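Local structure of nucleoside 2-deoxyribosyltransferase (Enterococcus faecalis, 7M5H) at residues K6-G11 with D37-Q42; V74-G79 with V101-D106. The protein probably cleaves or transfers the N-glycosidic bond of deoxynucleosides or their monophosphates. All coordinates share one frame; numbering follows the deposited sequence.

Both contacts pair neighbouring parallel strands of one five-stranded sheet, and each belongs to its own beta-alpha-beta unit. Contact 1 joins the first strand to 36-39, the outermost strand on that side within the chain, and is only partly buried; contact 2 lies deeper, between strands 72-76 and 100-103. They meet where strands 5-10 and 72-76 run side by side: Ile-7 packs on Val-74, and Phe-9 on Leu-76. Their chemistry follows their place. Contact 1, at the sheet margin, has a polar and aromatic face as well as an apolar one, whereas contact 2 is aliphatic along the strands and then has a carboxylate that gathers polar groups where they end.

Contact 1. Residues K6-G11 with D37-Q42; sequences KIYFAG and DLYLPQ
Tyr-8 and Tyr-39 lie side by side on one face of the sheet, while Ile-7 and Leu-38 share the other, as the alternation of two strands in parallel register demands. Three backbone bonds hold that register. Ile-7 is gripped twice, its N donating to Asp-37 O (3.0 Å) and its O accepting from Tyr-39 N (2.7 Å, nearly straight); Phe-9 N then reaches Tyr-39 O at 3.1 Å.

The aromatic pair meets rim to rim, Tyr-8 CE1 standing 3.7 Å from Tyr-39 CD2, with planes only 12° apart. Both rings swing anti to their backbone N (chi1 -177° and -179°), which keeps them alongside. Beyond, Pro-41 CG closes on Tyr-8 OH at 3.6 Å, a hydroxyl that bonds to Glu-89 and Asp-63.

The apolar face suits helix 16-30, which packs on Phe-9 and Leu-38. Leu-38 spreads its methyls between neighbours, CD1 near Ile-7 CG2 and CD2 3.8 Å from Phe-9 CB, and Leu-40 CD1 comes within 3.5 Å of Phe-9 CD2.

Charge appears near the start of the strands, where Lys-6 is exposed: its NZ stays 4.3 Å from Asp-37 OD2, too far for a salt bridge, though the attraction probably favours their parallel course. Strand 5-10, helix 16-30 and strand 36-39 together make the opening beta-alpha-beta crossover of this Rossmann-like fold.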
loop_
_atom_site.group_PDB
_atom_site.type_symbol
_atom_site.label_atom_id
_atom_site.label_comp_id
_atom_site.label_asym_id
_atom_site.label_seq_id
_atom_site.Cartn_x
_atom_site.Cartn_y
_atom_site.Cartn_z
ATOM N N LYS B 6 30.161 -5.295 -7.289
ATOM C CA LYS B 6 29.105 -4.480 -7.874
ATOM C C LYS B 6 27.827 -4.663 -7.064
ATOM O O LYS B 6 27.331 -5.785 -6.918
ATOM C CB LYS B 6 28.879 -4.851 -9.339
ATOM C CG LYS B 6 30.132 -4.753 -10.199
ATOM C CD LYS B 6 29.790 -4.740 -11.680
ATOM C CE LYS B 6 29.020 -3.482 -12.054
ATOM N NZ LYS B 6 28.694 -3.435 -13.506
ATOM N N ILE B 7 27.300 -3.559 -6.538
ATOM C CA ILE B 7 26.121 -3.568 -5.680
ATOM C C ILE B 7 24.997 -2.826 -6.389
ATOM O O ILE B 7 25.204 -1.722 -6.906
ATOM C CB ILE B 7 26.413 -2.927 -4.312
ATOM C CG1 ILE B 7 27.508 -3.702 -3.576
ATOM C CG2 ILE B 7 25.147 -2.860 -3.472
ATOM C CD1 ILE B 7 27.853 -3.119 -2.223
ATOM N N TYR B 8 23.815 -3.433 -6.414
ATOM C CA TYR B 8 22.605 -2.775 -6.888
ATOM C C TYR B 8 21.791 -2.340 -5.676
ATOM O O TYR B 8 21.460 -3.167 -4.818
ATOM C CB TYR B 8 21.781 -3.699 -7.784
ATOM C CG TYR B 8 20.545 -3.040 -8.355
ATOM C CD1 TYR B 8 20.609 -2.296 -9.526
ATOM C CD2 TYR B 8 19.314 -3.160 -7.723
ATOM C CE1 TYR B 8 19.483 -1.689 -10.050
ATOM C CE2 TYR B 8 18.182 -2.558 -8.239
ATOM C CZ TYR B 8 18.272 -1.824 -9.403
ATOM O OH TYR B 8 17.148 -1.223 -9.922
ATOM N N PHE B 9 21.472 -1.052 -5.606
ATOM C CA PHE B 9 20.718 -0.489 -4.489
ATOM C C PHE B 9 19.245 -0.455 -4.880
ATOM O O PHE B 9 18.815 0.403 -5.656
ATOM C CB PHE B 9 21.237 0.899 -4.130
ATOM C CG PHE B 9 20.728 1.416 -2.816
ATOM C CD1 PHE B 9 21.430 1.179 -1.647
ATOM C CD2 PHE B 9 19.545 2.134 -2.749
ATOM C CE1 PHE B 9 20.967 1.652 -0.435
ATOM C CE2 PHE B 9 19.075 2.611 -1.541
ATOM C CZ PHE B 9 19.787 2.368 -0.382
ATOM N N ALA B 10 18.471 -1.391 -4.338
ATOM C CA ALA B 10 17.044 -1.474 -4.613
ATOM C C ALA B 10 16.266 -0.718 -3.545
ATOM O O ALA B 10 16.510 -0.892 -2.346
ATOM C CB ALA B 10 16.587 -2.933 -4.670
ATOM N N GLY B 11 15.331 0.118 -3.985
ATOM C CA GLY B 11 14.514 0.897 -3.087
ATOM C C GLY B 11 13.698 1.927 -3.837
ATOM O O GLY B 11 14.064 2.358 -4.936
ATOM N N ASP B 37 31.474 -0.894 -6.077
ATOM C CA ASP B 37 30.923 -0.225 -7.253
ATOM C C ASP B 37 29.402 -0.313 -7.142
ATOM O O ASP B 37 28.782 -1.253 -7.639
ATOM C CB ASP B 37 31.434 -0.863 -8.544
ATOM C CG ASP B 37 30.840 -0.225 -9.787
ATOM O OD1 ASP B 37 30.336 0.914 -9.695
ATOM O OD2 ASP B 37 30.871 -0.868 -10.857
ATOM N N LEU B 38 28.806 0.677 -6.484
ATOM C CA LEU B 38 27.374 0.668 -6.216
ATOM C C LEU B 38 26.629 1.411 -7.318
ATOM O O LEU B 38 26.993 2.534 -7.678
ATOM C CB LEU B 38 27.079 1.297 -4.852
ATOM C CG LEU B 38 25.658 1.160 -4.290
ATOM C CD1 LEU B 38 25.696 1.145 -2.774
ATOM C CD2 LEU B 38 24.747 2.281 -4.775
ATOM N N TYR B 39 25.581 0.780 -7.841
ATOM C CA TYR B 39 24.695 1.395 -8.818
ATOM C C TYR B 39 23.447 1.892 -8.099
ATOM O O TYR B 39 22.749 1.110 -7.447
ATOM C CB TYR B 39 24.324 0.405 -9.923
ATOM C CG TYR B 39 23.413 0.983 -10.985
ATOM C CD1 TYR B 39 23.934 1.589 -12.120
ATOM C CD2 TYR B 39 22.031 0.919 -10.854
ATOM C CE1 TYR B 39 23.106 2.118 -13.092
ATOM C CE2 TYR B 39 21.195 1.445 -11.818
ATOM C CZ TYR B 39 21.737 2.043 -12.935
ATOM O OH TYR B 39 20.903 2.566 -13.895
ATOM N N LEU B 40 23.171 3.188 -8.219
ATOM C CA LEU B 40 21.985 3.795 -7.625
ATOM C C LEU B 40 21.078 4.289 -8.743
ATOM O O LEU B 40 21.472 5.199 -9.496
ATOM C CB LEU B 40 22.368 4.944 -6.689
ATOM C CG LEU B 40 21.225 5.584 -5.900
ATOM C CD1 LEU B 40 20.454 4.531 -5.128
ATOM C CD2 LEU B 40 21.759 6.654 -4.960
ATOM N N PRO B 41 19.877 3.726 -8.898
ATOM C CA PRO B 41 19.037 4.078 -10.057
ATOM C C PRO B 41 18.740 5.562 -10.195
ATOM O O PRO B 41 18.659 6.060 -11.325
ATOM C CB PRO B 41 17.756 3.271 -9.809
ATOM C CG PRO B 41 18.210 2.097 -9.002
ATOM C CD PRO B 41 19.302 2.620 -8.110
ATOM N N GLN B 42 18.572 6.288 -9.087
ATOM C CA GLN B 42 18.235 7.704 -9.184
ATOM C C GLN B 42 19.376 8.535 -9.756
ATOM O O GLN B 42 19.131 9.643 -10.247
ATOM C CB GLN B 42 17.821 8.245 -7.815
ATOM C CG GLN B 42 18.931 8.267 -6.781
ATOM C CD GLN B 42 18.396 8.340 -5.365
ATOM O OE1 GLN B 42 17.624 7.482 -4.937
ATOM N NE2 GLN B 42 18.795 9.372 -4.633
#

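Contact 2. Residues V74-G79 with V101-D106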
loop_
_atom_site.group_PDB
_atom_site.type_symbol
_atom_site.label_atom_id
_atom_site.label_comp_id
_atom_site.label_asym_id
_atom_site.label_seq_id
_atom_site.Cartn_x
_atom_site.Cartn_y
_atom_site.Cartn_z
ATOM N N VAL B 74 21.309 -4.730 -2.433
ATOM C CA VAL B 74 20.865 -4.113 -1.190
ATOM C C VAL B 74 19.449 -3.601 -1.412
ATOM O O VAL B 74 19.200 -2.828 -2.344
ATOM C CB VAL B 74 21.808 -2.980 -0.753
ATOM C CG1 VAL B 74 21.248 -2.266 0.467
ATOM C CG2 VAL B 74 23.194 -3.532 -0.459
ATOM N N ALA B 75 18.518 -4.035 -0.565
ATOM C CA ALA B 75 17.102 -3.740 -0.738
ATOM C C ALA B 75 16.548 -3.041 0.494
ATOM O O ALA B 75 16.818 -3.448 1.628
ATOM C CB ALA B 75 16.304 -5.017 -1.014
ATOM N N LEU B 76 15.770 -1.988 0.264
ATOM C CA LEU B 76 15.083 -1.267 1.327
ATOM C C LEU B 76 13.628 -1.720 1.350
ATOM O O LEU B 76 12.910 -1.565 0.356
ATOM C CB LEU B 76 15.186 0.244 1.116
ATOM C CG LEU B 76 16.366 0.962 1.785
ATOM C CD1 LEU B 76 17.681 0.223 1.573
ATOM C CD2 LEU B 76 16.478 2.392 1.280
ATOM N N LEU B 77 13.198 -2.283 2.480
ATOM C CA LEU B 77 11.875 -2.883 2.596
ATOM C C LEU B 77 10.848 -1.977 3.263
ATOM O O LEU B 77 9.663 -2.327 3.286
ATOM C CB LEU B 77 11.958 -4.201 3.379
ATOM C CG LEU B 77 12.956 -5.259 2.906
ATOM C CD1 LEU B 77 12.827 -6.519 3.750
ATOM C CD2 LEU B 77 12.763 -5.577 1.431
ATOM N N ASP B 78 11.261 -0.832 3.799
ATOM C CA ASP B 78 10.362 0.003 4.582
ATOM C C ASP B 78 9.266 0.609 3.704
ATOM O O ASP B 78 9.323 0.592 2.471
ATOM C CB ASP B 78 11.146 1.102 5.296
ATOM C CG ASP B 78 11.787 0.614 6.582
ATOM O OD1 ASP B 78 11.050 0.122 7.463
ATOM O OD2 ASP B 78 13.025 0.708 6.706
ATOM N N GLY B 79 8.256 1.160 4.373
ATOM C CA GLY B 79 7.065 1.651 3.725
ATOM C C GLY B 79 5.842 0.946 4.273
ATOM O O GLY B 79 5.953 -0.034 5.018
ATOM N N VAL B 101 20.883 -8.384 0.715
ATOM C CA VAL B 101 20.941 -7.879 2.084
ATOM C C VAL B 101 19.923 -6.754 2.201
ATOM O O VAL B 101 20.050 -5.721 1.532
ATOM C CB VAL B 101 22.350 -7.394 2.456
ATOM C CG1 VAL B 101 22.352 -6.809 3.860
ATOM C CG2 VAL B 101 23.349 -8.536 2.352
ATOM N N ALA B 102 18.914 -6.950 3.046
ATOM C CA ALA B 102 17.784 -6.039 3.136
ATOM C C ALA B 102 17.809 -5.254 4.442
ATOM O O ALA B 102 18.245 -5.757 5.483
ATOM C CB ALA B 102 16.459 -6.797 3.019
ATOM N N LEU B 103 17.322 -4.018 4.377
ATOM C CA LEU B 103 17.239 -3.126 5.526
ATOM C C LEU B 103 15.776 -2.863 5.862
ATOM O O LEU B 103 14.981 -2.535 4.977
ATOM C CB LEU B 103 17.961 -1.807 5.250
ATOM C CG LEU B 103 17.885 -0.774 6.375
ATOM C CD1 LEU B 103 18.645 -1.258 7.602
ATOM C CD2 LEU B 103 18.410 0.573 5.911
ATOM N N TYR B 104 15.434 -2.992 7.144
ATOM C CA TYR B 104 14.051 -2.879 7.616
ATOM C C TYR B 104 14.076 -2.196 8.983
ATOM O O TYR B 104 14.272 -2.858 10.007
ATOM C CB TYR B 104 13.392 -4.252 7.688
ATOM C CG TYR B 104 12.025 -4.266 8.331
ATOM C CD1 TYR B 104 10.986 -3.501 7.817
ATOM C CD2 TYR B 104 11.768 -5.058 9.444
ATOM C CE1 TYR B 104 9.732 -3.517 8.399
ATOM C CE2 TYR B 104 10.515 -5.079 10.033
ATOM C CZ TYR B 104 9.502 -4.307 9.505
ATOM O OH TYR B 104 8.256 -4.325 10.087
ATOM N N THR B 105 13.863 -0.881 8.996
ATOM C CA THR B 105 14.034 -0.071 10.197
ATOM C C THR B 105 12.727 0.288 10.891
ATOM O O THR B 105 12.763 1.015 11.888
ATOM C CB THR B 105 14.780 1.225 9.859
ATOM O OG1 THR B 105 13.964 2.036 9.005
ATOM C CG2 THR B 105 16.092 0.923 9.160
ATOM N N ASP B 106 11.585 -0.190 10.394
ATOM C CA ASP B 106 10.286 0.224 10.916
ATOM C C ASP B 106 10.211 0.034 12.425
ATOM O O ASP B 106 10.405 -1.073 12.933
ATOM C CB ASP B 106 9.174 -0.565 10.218
ATOM C CG ASP B 106 7.796 0.040 10.435
ATOM O OD1 ASP B 106 7.387 0.208 11.603
ATOM O OD2 ASP B 106 7.120 0.354 9.431
HETATM O O HOH W 1 8.250 0.767 7.135
HETATM O O HOH W 2 14.296 0.406 4.323
#
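Asp-78 turns its carboxylate across Thr-105 at about a right angle, and the two side chains join the segments just beyond the strand ends. Asp-78 OD2 takes two bonds from that one residue: Thr-105 N arrives on the syn lone pair at 2.9 Å, and Thr-105 OG1, 2.8 Å away, comes from above the carboxylate plane, 47° out of it. A chi1 of 66° turns OG1 toward Asp-78 OD2, to which the backbone N of Thr-105 already points. A water adds a further bond to OD2 and also donates to Leu-103 O. Thr-105 OG1 also bonds Gln-16 N of the second subunit, linking this junction to the assembly.

Further back, Leu-77 aims its side chain at the neighbouring strand, laying CD1 3.7 Å from Ala-102 CB; the small alanine leaves room for it. On the other face Leu-76 CD1 approaches Leu-103 CB at 4.2 Å, beneath helix 16-30. Leu-103 N to Ala-75 O (2.9 Å) and Leu-77 N to Leu-103 O (3.1 Å) continue the parallel ladder begun by Ala-75 N to Val-101 O. Strand 72-76, helix 84-96 and strand 100-103 form a beta-alpha-beta unit, and the segments that follow its two strands leave at the C-terminal edge of the Rossmann-like sheet.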